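Local coordinates for protein putative PLP-dependent aminotransferase (Bacillus cereus ATCC 10987, PDB 3JU7) that probably acts as a pyridoxal phosphate-dependent aminotransferase of the DegT/DnrJ/EryC1/StrS family and binds calcium ions in the crystal, at residues 11-15 against 16-20; 19-22 against 23-26; 247-250 against 251-254. All coordinates share one frame; numbering follows the deposited sequence.

Contacts 1 and 2 overlap near the start of the chain, sharing Leu-19 and Asp-20. Their centres are about 11 Å apart. Asp-20 binds both calcium ions, and both contacts meet the second subunit. Contact 3 comes much later in the sequence but lies beside contact 1, with centres about 12 Å apart. The two touch where Lys-253 NZ comes to 2.6 Å from Ser-11 O. They also meet through a long, weak ion pair, with Glu-17 OE2 3.5 Å from Lys-249 NZ. Contacts 2 and 3 do not touch; their centres are about 21 Å apart. The predicted cofactor lysine, Lys-191, is not modelled.

Contact 1. Residues 11-15 against 16-20; sequences STVPV and IEYLD. With CA (calcium ion), chain C; CA (calcium ion), chain E.
The ring of Tyr-18 folds back over the turn that leads into helix 19-28. Val-15 O lies over one face, 3.9 Å above the plane and above its centre. Val-13 O sits at the edge, in the ring plane, 3.5 Å from Tyr-18 CE1. A water joins it there. Tyr-18 OH donates to this water at 2.6 Å, and the water donates to Val-13 O at the same distance. The hydroxyl is thereby tied to the backbone five residues earlier. Tyr-18 CG stands between its own backbone N and carbonyl carbon, chi1 54°, which turns the ring toward the preceding residues. Val-13 CG2 meets the ring at Tyr-18 CD1, 4.0 Å away. Val-15 CG2 packs between the Tyr-18 ring and Leu-19, 4.0 Å from Leu-19 CD1.

Two overlapping i to i+3 bonds close the turn. Glu-17 N donates to Pro-14 O at 3.0 Å, and Tyr-18 N to Val-15 O at 3.1 Å. Tyr-18 is the N-cap of the helix that follows. Pro-14 and Glu-17 lie side by side, pointing the same way, with Pro-14 CD against Glu-17 CG.

Tyr-18 packs on Ile-242 and Ala-245 of helix 237-248. On the dimer side, Val-15 meets Leu-22 of the second subunit. Val-15 N donates to Asp-26 OD2 of the second subunit, on that subunit's helix 19-28.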
# COMPACT_ATOMS: atom_id res chain seq x y z
N SER A 11 -19.67 -7.00 -6.14
CA SER A 11 -20.68 -6.21 -5.46
C SER A 11 -20.31 -6.01 -3.99
O SER A 11 -20.56 -6.87 -3.17
CB SER A 11 -22.05 -6.87 -5.56
OG SER A 11 -22.48 -6.96 -6.90
N THR A 12 -19.72 -4.87 -3.66
CA THR A 12 -19.41 -4.55 -2.27
C THR A 12 -20.71 -4.07 -1.63
O THR A 12 -21.66 -3.70 -2.32
CB THR A 12 -18.32 -3.45 -2.16
OG1 THR A 12 -18.86 -2.24 -2.70
CG2 THR A 12 -17.03 -3.83 -2.94
N VAL A 13 -20.79 -4.06 -0.31
CA VAL A 13 -21.99 -3.50 0.30
C VAL A 13 -22.24 -2.03 -0.12
O VAL A 13 -21.32 -1.24 -0.22
CB VAL A 13 -21.98 -3.66 1.81
CG1 VAL A 13 -21.88 -5.13 2.13
CG2 VAL A 13 -20.86 -2.88 2.43
N PRO A 14 -23.49 -1.69 -0.41
CA PRO A 14 -23.82 -0.34 -0.84
C PRO A 14 -23.60 0.71 0.23
O PRO A 14 -23.63 0.39 1.41
CB PRO A 14 -25.34 -0.43 -1.13
CG PRO A 14 -25.70 -1.82 -1.02
CD PRO A 14 -24.69 -2.52 -0.24
N VAL A 15 -23.46 1.97 -0.19
CA VAL A 15 -23.14 3.05 0.76
C VAL A 15 -24.12 3.14 1.96
O VAL A 15 -23.69 3.41 3.08
CB VAL A 15 -22.98 4.43 0.07
CG1 VAL A 15 -24.26 4.83 -0.75
CG2 VAL A 15 -22.57 5.49 1.14
N ILE A 16 -25.40 2.87 1.77
CA ILE A 16 -26.35 3.06 2.90
C ILE A 16 -25.91 2.21 4.14
O ILE A 16 -26.12 2.61 5.27
CB ILE A 16 -27.81 2.76 2.49
CG1 ILE A 16 -28.84 3.31 3.50
CG2 ILE A 16 -28.04 1.25 2.34
CD1 ILE A 16 -29.12 4.76 3.43
N GLU A 17 -25.26 1.08 3.88
CA GLU A 17 -24.84 0.11 4.90
C GLU A 17 -23.69 0.55 5.80
O GLU A 17 -23.59 0.05 6.90
CB GLU A 17 -24.48 -1.23 4.24
CG GLU A 17 -25.62 -1.91 3.48
CD GLU A 17 -26.80 -2.33 4.36
OE1 GLU A 17 -26.70 -2.26 5.61
OE2 GLU A 17 -27.83 -2.73 3.81
N TYR A 18 -22.83 1.47 5.33
CA TYR A 18 -21.78 2.05 6.17
C TYR A 18 -21.85 3.59 6.31
O TYR A 18 -20.85 4.21 6.65
CB TYR A 18 -20.38 1.62 5.69
CG TYR A 18 -20.10 1.91 4.25
CD1 TYR A 18 -20.46 1.01 3.27
CD2 TYR A 18 -19.54 3.12 3.87
CE1 TYR A 18 -20.24 1.29 1.94
CE2 TYR A 18 -19.32 3.41 2.55
CZ TYR A 18 -19.67 2.51 1.58
OH TYR A 18 -19.45 2.83 0.29
N LEU A 19 -23.01 4.20 6.08
CA LEU A 19 -23.10 5.66 6.13
C LEU A 19 -22.98 6.16 7.57
O LEU A 19 -22.28 7.12 7.83
CB LEU A 19 -24.40 6.16 5.47
CG LEU A 19 -24.52 7.60 4.97
CD1 LEU A 19 -23.28 8.02 4.19
CD2 LEU A 19 -25.74 7.72 4.06
N ASP A 20 -23.66 5.51 8.50
CA ASP A 20 -23.44 5.77 9.92
C ASP A 20 -21.98 5.81 10.33
O ASP A 20 -21.57 6.69 11.04
CB ASP A 20 -24.12 4.70 10.76
CG ASP A 20 -25.60 4.80 10.71
OD1 ASP A 20 -26.17 5.82 10.21
OD2 ASP A 20 -26.22 3.86 11.19
CA CA C . -25.54 1.50 11.92
CA CA E . -28.54 2.97 11.00
O HOH W 1 -20.24 0.86 -1.24
O HOH W 2 -24.21 1.19 9.82
O HOH W 3 -27.57 0.15 10.66
O HOH W 4 -28.33 2.99 8.63
O HOH W 5 -28.23 3.23 13.73

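Contact 2. Residues 19-22 against 23-26; sequences LDEL and KEID. With CA (calcium ion), chain C; CA (calcium ion), chain E.
Lys-23 donates its backbone N to Leu-19 O at 2.8 Å. This is the first of four i to i+4 bonds, one from each residue of 23-26, that mark a regular alpha-helix. Lys-23 CG passes beside Leu-19 O.

Glu-24 N is bonded to Asp-20 O. The Glu-24 chain is extended beyond CG, chi2 -171°, and runs alongside Glu-21 in the same direction. Glu-24 OE2 comes to 4.2 Å from Glu-21 CG. The carboxylates are turned 42° apart, with Glu-24 OE2 and Glu-21 OE2 separated by 4.9 Å. Glu-24 OE1 forms a salt bridge with Arg-40, which probably eases the nearness of the two carboxylates. Glu-21 OE1 lies 2.9 Å from a water that is bound to a calcium ion. Asp-20 OD2 bridges that ion, at 2.6 Å, and a second one, at 2.5 Å. Glu-21 is therefore second-shell to the metal pair.

Ile-25 N is bonded to Glu-21 O. Ile-25 CD1 touches Leu-22 CD2 at 4.1 Å, and the two side chains lie side by side.

Asp-26 N is bonded to Leu-22 O at 3.0 Å, while Asp-26 OD2 has its partner in Val-15 N of the second subunit.

Helix 19-28 has two neighbours here: helix 237-248 and the second subunit. Glu-21, Leu-22 and Ile-25 rest on helix 237-248, while Leu-19 and Lys-23 meet Val-15 of the second subunit.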
# COMPACT_ATOMS: atom_id res chain seq x y z
N LEU A 19 -23.01 4.20 6.08
CA LEU A 19 -23.10 5.66 6.13
C LEU A 19 -22.98 6.16 7.57
O LEU A 19 -22.28 7.12 7.83
CB LEU A 19 -24.40 6.16 5.47
CG LEU A 19 -24.52 7.60 4.97
CD1 LEU A 19 -23.28 8.02 4.19
CD2 LEU A 19 -25.74 7.72 4.06
N ASP A 20 -23.66 5.51 8.50
CA ASP A 20 -23.44 5.77 9.92
C ASP A 20 -21.98 5.81 10.33
O ASP A 20 -21.57 6.69 11.04
CB ASP A 20 -24.12 4.70 10.76
CG ASP A 20 -25.60 4.80 10.71
OD1 ASP A 20 -26.17 5.82 10.21
OD2 ASP A 20 -26.22 3.86 11.19
N GLU A 21 -21.20 4.84 9.89
CA GLU A 21 -19.79 4.85 10.20
C GLU A 21 -19.09 6.04 9.57
O GLU A 21 -18.22 6.65 10.21
CB GLU A 21 -19.11 3.55 9.79
CG GLU A 21 -19.44 2.37 10.69
CD GLU A 21 -20.80 1.74 10.41
OE1 GLU A 21 -21.44 2.07 9.40
OE2 GLU A 21 -21.23 0.90 11.22
N LEU A 22 -19.44 6.38 8.33
CA LEU A 22 -18.92 7.58 7.68
C LEU A 22 -19.27 8.85 8.49
O LEU A 22 -18.43 9.74 8.65
CB LEU A 22 -19.40 7.71 6.23
CG LEU A 22 -18.92 6.61 5.27
CD1 LEU A 22 -19.39 6.89 3.85
CD2 LEU A 22 -17.43 6.45 5.27
N LYS A 23 -20.48 8.92 9.04
CA LYS A 23 -20.81 10.03 9.95
C LYS A 23 -19.91 10.01 11.17
O LYS A 23 -19.43 11.05 11.60
CB LYS A 23 -22.28 10.03 10.40
CG LYS A 23 -23.31 10.24 9.29
CD LYS A 23 -23.09 11.44 8.34
CE LYS A 23 -23.59 12.78 8.89
NZ LYS A 23 -23.96 13.70 7.75
N GLU A 24 -19.67 8.85 11.75
CA GLU A 24 -18.74 8.78 12.88
C GLU A 24 -17.37 9.34 12.53
O GLU A 24 -16.78 10.09 13.31
CB GLU A 24 -18.54 7.35 13.31
CG GLU A 24 -19.62 6.80 14.17
CD GLU A 24 -19.19 5.46 14.72
OE1 GLU A 24 -18.25 5.43 15.54
OE2 GLU A 24 -19.78 4.46 14.30
N ILE A 25 -16.85 8.94 11.36
CA ILE A 25 -15.54 9.40 10.94
C ILE A 25 -15.53 10.91 10.83
O ILE A 25 -14.58 11.56 11.28
CB ILE A 25 -15.13 8.82 9.58
CG1 ILE A 25 -14.82 7.32 9.72
CG2 ILE A 25 -13.93 9.55 9.07
CD1 ILE A 25 -14.92 6.50 8.46
N ASP A 26 -16.56 11.48 10.22
CA ASP A 26 -16.63 12.93 10.02
C ASP A 26 -16.75 13.65 11.37
O ASP A 26 -16.18 14.73 11.51
CB ASP A 26 -17.81 13.33 9.13
CG ASP A 26 -17.58 13.04 7.66
OD1 ASP A 26 -16.41 12.88 7.27
OD2 ASP A 26 -18.58 13.01 6.89
CA CA C . -25.54 1.50 11.92
CA CA E . -28.54 2.97 11.00
O HOH W 2 -24.21 1.19 9.82
O HOH W 3 -27.57 0.15 10.66
O HOH W 4 -28.33 2.99 8.63
O HOH W 5 -28.23 3.23 13.73

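Contact 3. Residues 247-250 against 251-254; sequences MKKW and DDKL
Leu-254 lies over one face of the Trp-250 indole. Its CB stands 4.0 Å above the plane, offset toward the rim; its nearest ring atom is Trp-250 CE2, at 4.1 Å. One branch also takes part: Leu-254 CD2 is 4.1 Å from Trp-250 NE1. Lys-253 crosses the indole at about a right angle, and its CB is 4.0 Å from Trp-250 CE3. The indole reaches both residues because CG of Trp-250 is anti to the backbone N, chi1 173°, which carries the ring along the helix toward the next turn.

Two i to i+4 backbone bonds accompany this packing. Lys-253 N donates to Lys-249 O at 3.0 Å. Leu-254 N donates to Trp-250 O at 2.8 Å. The motif is a break between two consecutive helices. Lys-249 leaves helical geometry after helix 237-248 and is the N-cap of helix 250-270. A weak bond of 3.4 Å runs across the break, from Trp-250 N to O of Met-247, present as selenomethionine. Lys-249 NZ is 4.3 Å from Asp-252 OD2, too far for a salt bridge.

Further out, Lys-253 NZ makes a salt bridge with Glu-354. Trp-250 packs on Ile-287, and its ring meets Phe-193 with the planes at about 45°. Phe-193 lies two residues beyond Lys-191, the predicted cofactor-binding lysine.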
# COMPACT_ATOMS: atom_id res chain seq x y z
N MSE A 247 -18.92 -7.25 7.35
CA MSE A 247 -19.10 -8.24 8.39
C MSE A 247 -20.58 -8.44 8.68
O MSE A 247 -20.99 -9.56 8.94
CB MSE A 247 -18.40 -7.88 9.73
CG MSE A 247 -16.89 -8.01 9.75
SE MSE A 247 -16.32 -9.86 9.68
CE MSE A 247 -17.08 -10.34 11.39
N LYS A 248 -21.37 -7.39 8.68
CA LYS A 248 -22.78 -7.58 9.02
C LYS A 248 -23.55 -8.30 7.90
O LYS A 248 -24.50 -9.04 8.16
CB LYS A 248 -23.42 -6.26 9.53
CG LYS A 248 -24.01 -5.29 8.50
CD LYS A 248 -24.61 -3.99 9.17
CE LYS A 248 -24.57 -2.75 8.19
NZ LYS A 248 -25.14 -1.44 8.69
N LYS A 249 -23.12 -8.14 6.64
CA LYS A 249 -23.80 -8.79 5.51
C LYS A 249 -23.07 -10.05 5.06
O LYS A 249 -23.40 -10.62 4.00
CB LYS A 249 -23.90 -7.83 4.31
CG LYS A 249 -24.41 -6.45 4.66
CD LYS A 249 -25.83 -6.46 5.17
CE LYS A 249 -26.84 -6.64 4.06
NZ LYS A 249 -28.18 -6.16 4.52
N TRP A 250 -22.08 -10.48 5.84
CA TRP A 250 -21.25 -11.57 5.41
C TRP A 250 -22.00 -12.90 5.30
O TRP A 250 -21.67 -13.71 4.44
CB TRP A 250 -20.06 -11.74 6.33
CG TRP A 250 -19.29 -12.96 6.00
CD1 TRP A 250 -19.12 -14.05 6.78
CD2 TRP A 250 -18.61 -13.22 4.78
NE1 TRP A 250 -18.34 -14.97 6.13
CE2 TRP A 250 -18.01 -14.49 4.90
CE3 TRP A 250 -18.43 -12.50 3.60
CZ2 TRP A 250 -17.27 -15.08 3.88
CZ3 TRP A 250 -17.67 -13.08 2.57
CH2 TRP A 250 -17.10 -14.35 2.73
N ASP A 251 -23.01 -13.11 6.15
CA ASP A 251 -23.77 -14.36 6.13
C ASP A 251 -24.49 -14.44 4.80
O ASP A 251 -24.46 -15.48 4.16
CB ASP A 251 -24.80 -14.47 7.27
CG ASP A 251 -25.29 -15.92 7.50
OD1 ASP A 251 -24.44 -16.78 7.87
OD2 ASP A 251 -26.50 -16.22 7.32
N ASP A 252 -25.08 -13.33 4.40
CA ASP A 252 -25.74 -13.21 3.11
C ASP A 252 -24.76 -13.49 1.98
O ASP A 252 -25.03 -14.32 1.11
CB ASP A 252 -26.35 -11.83 2.94
CG ASP A 252 -27.43 -11.52 3.98
OD1 ASP A 252 -27.66 -12.34 4.89
OD2 ASP A 252 -28.05 -10.43 3.88
N LYS A 253 -23.61 -12.83 1.98
CA LYS A 253 -22.66 -13.04 0.90
C LYS A 253 -22.22 -14.49 0.81
O LYS A 253 -22.15 -15.06 -0.28
CB LYS A 253 -21.43 -12.14 1.04
CG LYS A 253 -21.69 -10.70 0.71
CD LYS A 253 -20.45 -9.86 0.96
CE LYS A 253 -20.59 -8.46 0.38
NZ LYS A 253 -20.70 -8.50 -1.12
N LEU A 254 -21.90 -15.07 1.95
CA LEU A 254 -21.47 -16.46 2.01
C LEU A 254 -22.57 -17.43 1.54
O LEU A 254 -22.29 -18.39 0.81
CB LEU A 254 -21.07 -16.79 3.44
CG LEU A 254 -20.69 -18.23 3.75
CD1 LEU A 254 -19.47 -18.57 2.93
CD2 LEU A 254 -20.41 -18.38 5.25